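Local coordinates for protein biotin transporter BioY (Lactococcus lactis subsp. cremoris, PDB 4DVE) that binds biotin within the membrane and, as the S component of an energy-coupling factor (ECF) transporter, probably serves its uptake into the cell, at residues V140-L151 against S162-D173. Numbering follows the deposited sequence.
Sequences VIFVDFVGAIWL and SLISNLVFIPGD. With BTN (biotin), chain D.
Part of the biotin pocket of this S component forms where D144 of helix 128-155 meets D173 of helix 170-189. The two acids come from opposite directions, with D144 OD2 2.6 Å from D173 OD2. Their carboxylate planes stand 47° apart. D173 OD1 takes a hydrogen bond from biotin N1 at 3.0 Å; OD2 adds a weak one. K176 and N52 also bind D173 OD1, and the K176 salt bridge probably offsets some of the negative charge. D144 OD1 lies 3.1 Å from biotin C6.

F169 lays one ring face over the ureido ring of biotin, with biotin C4 over the ring centre. V168 CG1 sits over the opposite face, so the ring is held between the two. Replacing F169 with an alanine would probably leave this face of the ureido ring without its flat cover and open a gap beside V168.

Beside the acids, V140 CG1 packs on D173 CB at 3.5 Å and on I170 CD1. At the other end, S162 OG donates to A148 O at 2.7 Å. The hydroxyl stands opposite the backbone N of S162 (chi1 -177°), which brings OG to that carbonyl. L163 CD2 touches both A148 CB and the F145 ring, 3.9 Å from CD1 of F145. Segments 140-151 and 162-173 thus bring D144, F169 and D173 together as one wall of the biotin site within the membrane, as expected for an ECF S component.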
loop_
_atom_site.group_PDB
_atom_site.type_symbol
_atom_site.label_atom_id
_atom_site.label_comp_id
_atom_site.label_asym_id
_atom_site.label_seq_id
_atom_site.Cartn_x
_atom_site.Cartn_y
_atom_site.Cartn_z
ATOM N N VAL A 140 -5.448 -2.395 4.989
ATOM C CA VAL A 140 -6.853 -2.474 4.611
ATOM C C VAL A 140 -7.727 -1.572 5.500
ATOM O O VAL A 140 -8.286 -0.605 4.996
ATOM C CB VAL A 140 -7.380 -3.924 4.585
ATOM C CG1 VAL A 140 -8.868 -3.939 4.187
ATOM C CG2 VAL A 140 -6.518 -4.774 3.636
ATOM N N ILE A 141 -7.787 -1.842 6.808
ATOM C CA ILE A 141 -8.683 -1.114 7.704
ATOM C C ILE A 141 -8.312 0.378 7.863
ATOM O O ILE A 141 -9.178 1.260 7.680
ATOM C CB ILE A 141 -8.822 -1.776 9.099
ATOM C CG1 ILE A 141 -9.260 -3.258 8.978
ATOM C CG2 ILE A 141 -9.814 -0.966 9.925
ATOM C CD1 ILE A 141 -10.564 -3.512 8.202
ATOM N N PHE A 142 -7.041 0.642 8.192
ATOM C CA PHE A 142 -6.497 2.013 8.288
ATOM C C PHE A 142 -6.731 2.788 6.982
ATOM O O PHE A 142 -7.325 3.862 6.990
ATOM C CB PHE A 142 -4.988 1.974 8.600
ATOM C CG PHE A 142 -4.299 3.309 8.497
ATOM C CD1 PHE A 142 -4.580 4.331 9.423
ATOM C CD2 PHE A 142 -3.385 3.557 7.495
ATOM C CE1 PHE A 142 -3.931 5.554 9.340
ATOM C CE2 PHE A 142 -2.748 4.776 7.396
ATOM C CZ PHE A 142 -3.012 5.777 8.315
ATOM N N VAL A 143 -6.294 2.226 5.864
ATOM C CA VAL A 143 -6.473 2.856 4.551
ATOM C C VAL A 143 -7.940 3.175 4.197
ATOM O O VAL A 143 -8.259 4.335 3.842
ATOM C CB VAL A 143 -5.793 2.028 3.444
ATOM C CG1 VAL A 143 -6.178 2.512 2.033
ATOM C CG2 VAL A 143 -4.263 2.020 3.671
ATOM N N ASP A 144 -8.824 2.185 4.347
ATOM C CA ASP A 144 -10.218 2.321 3.951
ATOM C C ASP A 144 -10.986 3.275 4.896
ATOM O O ASP A 144 -11.823 4.047 4.452
ATOM C CB ASP A 144 -10.915 0.947 3.799
ATOM C CG ASP A 144 -10.284 0.061 2.684
ATOM O OD1 ASP A 144 -9.307 0.497 2.032
ATOM O OD2 ASP A 144 -10.719 -1.117 2.499
ATOM N N PHE A 145 -10.627 3.283 6.166
ATOM C CA PHE A 145 -11.179 4.225 7.131
ATOM C C PHE A 145 -10.795 5.677 6.850
ATOM O O PHE A 145 -11.674 6.552 6.760
ATOM C CB PHE A 145 -10.752 3.818 8.538
ATOM C CG PHE A 145 -11.389 4.609 9.588
ATOM C CD1 PHE A 145 -12.750 4.446 9.851
ATOM C CD2 PHE A 145 -10.678 5.567 10.272
ATOM C CE1 PHE A 145 -13.382 5.202 10.826
ATOM C CE2 PHE A 145 -11.300 6.320 11.259
ATOM C CZ PHE A 145 -12.653 6.146 11.531
ATOM N N VAL A 146 -9.501 5.953 6.689
ATOM C CA VAL A 146 -9.085 7.314 6.308
ATOM C C VAL A 146 -9.714 7.742 4.961
ATOM O O VAL A 146 -10.164 8.882 4.808
ATOM C CB VAL A 146 -7.535 7.490 6.266
ATOM C CG1 VAL A 146 -7.146 8.907 5.829
ATOM C CG2 VAL A 146 -6.924 7.183 7.653
ATOM N N GLY A 147 -9.697 6.840 3.991
ATOM C CA GLY A 147 -10.320 7.066 2.696
ATOM C C GLY A 147 -11.803 7.428 2.796
ATOM O O GLY A 147 -12.250 8.374 2.129
ATOM N N ALA A 148 -12.534 6.679 3.625
ATOM C CA ALA A 148 -13.964 6.870 3.849
ATOM C C ALA A 148 -14.266 8.218 4.514
ATOM O O ALA A 148 -15.237 8.919 4.148
ATOM C CB ALA A 148 -14.539 5.707 4.679
ATOM N N ILE A 149 -13.415 8.619 5.455
ATOM C CA ILE A 149 -13.594 9.909 6.124
ATOM C C ILE A 149 -13.349 11.065 5.171
ATOM O O ILE A 149 -14.136 12.040 5.096
ATOM C CB ILE A 149 -12.707 10.012 7.373
ATOM C CG1 ILE A 149 -13.193 9.025 8.423
ATOM C CG2 ILE A 149 -12.728 11.413 7.996
ATOM C CD1 ILE A 149 -12.154 8.829 9.507
ATOM N N TRP A 150 -12.266 10.971 4.428
ATOM C CA TRP A 150 -11.941 11.988 3.447
ATOM C C TRP A 150 -13.026 12.126 2.406
ATOM O O TRP A 150 -13.467 13.233 2.101
ATOM C CB TRP A 150 -10.639 11.638 2.778
ATOM C CG TRP A 150 -10.210 12.601 1.724
ATOM C CD1 TRP A 150 -10.697 12.745 0.430
ATOM C CD2 TRP A 150 -9.107 13.536 1.817
ATOM N NE1 TRP A 150 -10.028 13.727 -0.245
ATOM C CE2 TRP A 150 -9.045 14.231 0.529
ATOM C CE3 TRP A 150 -8.176 13.853 2.804
ATOM C CZ2 TRP A 150 -8.082 15.201 0.268
ATOM C CZ3 TRP A 150 -7.213 14.837 2.529
ATOM C CH2 TRP A 150 -7.170 15.497 1.292
ATOM N N LEU A 151 -13.474 10.992 1.880
ATOM C CA LEU A 151 -14.572 10.962 0.938
ATOM C C LEU A 151 -15.823 11.689 1.442
ATOM O O LEU A 151 -16.407 12.487 0.719
ATOM C CB LEU A 151 -14.910 9.518 0.573
ATOM C CG LEU A 151 -16.089 9.314 -0.373
ATOM C CD1 LEU A 151 -15.843 9.937 -1.756
ATOM C CD2 LEU A 151 -16.430 7.827 -0.406
ATOM N N SER A 162 -20.677 6.787 3.670
ATOM C CA SER A 162 -19.337 6.544 3.159
ATOM C C SER A 162 -18.734 5.280 3.791
ATOM O O SER A 162 -18.191 4.423 3.082
ATOM C CB SER A 162 -18.446 7.748 3.451
ATOM O OG SER A 162 -17.168 7.540 2.895
ATOM N N LEU A 163 -18.856 5.156 5.114
ATOM C CA LEU A 163 -18.289 4.017 5.815
ATOM C C LEU A 163 -18.913 2.692 5.363
ATOM O O LEU A 163 -18.201 1.712 5.102
ATOM C CB LEU A 163 -18.455 4.179 7.331
ATOM C CG LEU A 163 -17.565 5.246 7.956
ATOM C CD1 LEU A 163 -18.092 5.569 9.372
ATOM C CD2 LEU A 163 -16.115 4.761 7.983
ATOM N N ILE A 164 -20.230 2.674 5.254
ATOM C CA ILE A 164 -20.947 1.484 4.788
ATOM C C ILE A 164 -20.641 1.128 3.323
ATOM O O ILE A 164 -20.447 -0.056 2.991
ATOM C CB ILE A 164 -22.468 1.636 4.981
ATOM C CG1 ILE A 164 -22.812 1.594 6.468
ATOM C CG2 ILE A 164 -23.209 0.523 4.256
ATOM C CD1 ILE A 164 -24.283 1.903 6.753
ATOM N N SER A 165 -20.575 2.143 2.468
ATOM C CA SER A 165 -20.250 1.959 1.051
ATOM C C SER A 165 -18.848 1.353 0.871
ATOM O O SER A 165 -18.604 0.581 -0.071
ATOM C CB SER A 165 -20.328 3.293 0.292
ATOM O OG SER A 165 -21.641 3.805 0.312
ATOM N N ASN A 166 -17.950 1.680 1.787
ATOM C CA ASN A 166 -16.600 1.144 1.742
ATOM C C ASN A 166 -16.478 -0.347 2.034
ATOM O O ASN A 166 -15.450 -0.940 1.757
ATOM C CB ASN A 166 -15.667 1.952 2.635
ATOM C CG ASN A 166 -15.078 3.136 1.886
ATOM O OD1 ASN A 166 -15.764 4.155 1.613
ATOM N ND2 ASN A 166 -13.863 2.977 1.460
ATOM N N LEU A 167 -17.541 -0.957 2.550
ATOM C CA LEU A 167 -17.583 -2.400 2.721
ATOM C C LEU A 167 -17.432 -3.140 1.388
ATOM O O LEU A 167 -16.880 -4.249 1.354
ATOM C CB LEU A 167 -18.881 -2.811 3.421
ATOM C CG LEU A 167 -18.990 -2.390 4.902
ATOM C CD1 LEU A 167 -20.395 -2.656 5.489
ATOM C CD2 LEU A 167 -17.905 -3.075 5.720
ATOM N N VAL A 168 -17.869 -2.510 0.300
ATOM C CA VAL A 168 -17.652 -3.016 -1.057
ATOM C C VAL A 168 -16.181 -3.342 -1.365
ATOM O O VAL A 168 -15.934 -4.217 -2.190
ATOM C CB VAL A 168 -18.183 -2.042 -2.156
ATOM C CG1 VAL A 168 -17.203 -0.889 -2.440
ATOM C CG2 VAL A 168 -18.490 -2.778 -3.435
ATOM N N PHE A 169 -15.239 -2.636 -0.720
ATOM C CA PHE A 169 -13.802 -2.850 -0.949
ATOM C C PHE A 169 -13.204 -4.005 -0.166
ATOM O O PHE A 169 -12.106 -4.461 -0.511
ATOM C CB PHE A 169 -12.988 -1.581 -0.680
ATOM C CG PHE A 169 -13.403 -0.423 -1.530
ATOM C CD1 PHE A 169 -13.499 -0.560 -2.918
ATOM C CD2 PHE A 169 -13.760 0.780 -0.949
ATOM C CE1 PHE A 169 -13.954 0.494 -3.705
ATOM C CE2 PHE A 169 -14.193 1.835 -1.728
ATOM C CZ PHE A 169 -14.304 1.694 -3.111
ATOM N N ILE A 170 -13.918 -4.487 0.854
ATOM C CA ILE A 170 -13.353 -5.427 1.813
ATOM C C ILE A 170 -12.974 -6.803 1.213
ATOM O O ILE A 170 -11.885 -7.299 1.467
ATOM C CB ILE A 170 -14.267 -5.599 3.059
ATOM C CG1 ILE A 170 -14.285 -4.300 3.889
ATOM C CG2 ILE A 170 -13.844 -6.819 3.917
ATOM C CD1 ILE A 170 -12.948 -3.868 4.473
ATOM N N PRO A 171 -13.864 -7.410 0.417
ATOM C CA PRO A 171 -13.529 -8.723 -0.154
ATOM C C PRO A 171 -12.275 -8.711 -1.031
ATOM O O PRO A 171 -11.395 -9.599 -0.894
ATOM C CB PRO A 171 -14.762 -9.090 -0.994
ATOM C CG PRO A 171 -15.835 -8.149 -0.590
ATOM C CD PRO A 171 -15.232 -6.968 0.091
ATOM N N GLY A 172 -12.206 -7.722 -1.918
ATOM C CA GLY A 172 -11.044 -7.530 -2.789
ATOM C C GLY A 172 -9.803 -7.159 -1.969
ATOM O O GLY A 172 -8.710 -7.659 -2.233
ATOM N N ASP A 173 -9.970 -6.318 -0.952
ATOM C CA ASP A 173 -8.830 -5.920 -0.109
ATOM C C ASP A 173 -8.280 -7.081 0.747
ATOM O O ASP A 173 -7.047 -7.171 0.940
ATOM C CB ASP A 173 -9.128 -4.686 0.737
ATOM C CG ASP A 173 -9.234 -3.397 -0.107
ATOM O OD1 ASP A 173 -8.907 -3.431 -1.322
ATOM O OD2 ASP A 173 -9.681 -2.338 0.429
HETATM C C11 BTN D . -6.702 6.600 -7.067
HETATM O O11 BTN D . -6.039 6.024 -7.959
HETATM O O12 BTN D . -7.191 7.717 -7.284
HETATM C C10 BTN D . -6.907 5.957 -5.682
HETATM C C9 BTN D . -8.049 4.938 -5.651
HETATM C C8 BTN D . -8.243 4.384 -4.220
HETATM C C7 BTN D . -9.160 3.151 -4.220
HETATM C C2 BTN D . -9.346 2.555 -2.836
HETATM S S1 BTN D . -7.810 1.835 -2.231
HETATM C C6 BTN D . -8.696 0.894 -1.008
HETATM C C5 BTN D . -10.060 0.487 -1.620
HETATM N N1 BTN D . -9.968 -0.789 -2.282
HETATM C C3 BTN D . -10.145 -0.707 -3.597
HETATM O O3 BTN D . -10.123 -1.654 -4.385
HETATM N N2 BTN D . -10.372 0.581 -3.910
HETATM C C4 BTN D . -10.391 1.450 -2.761
#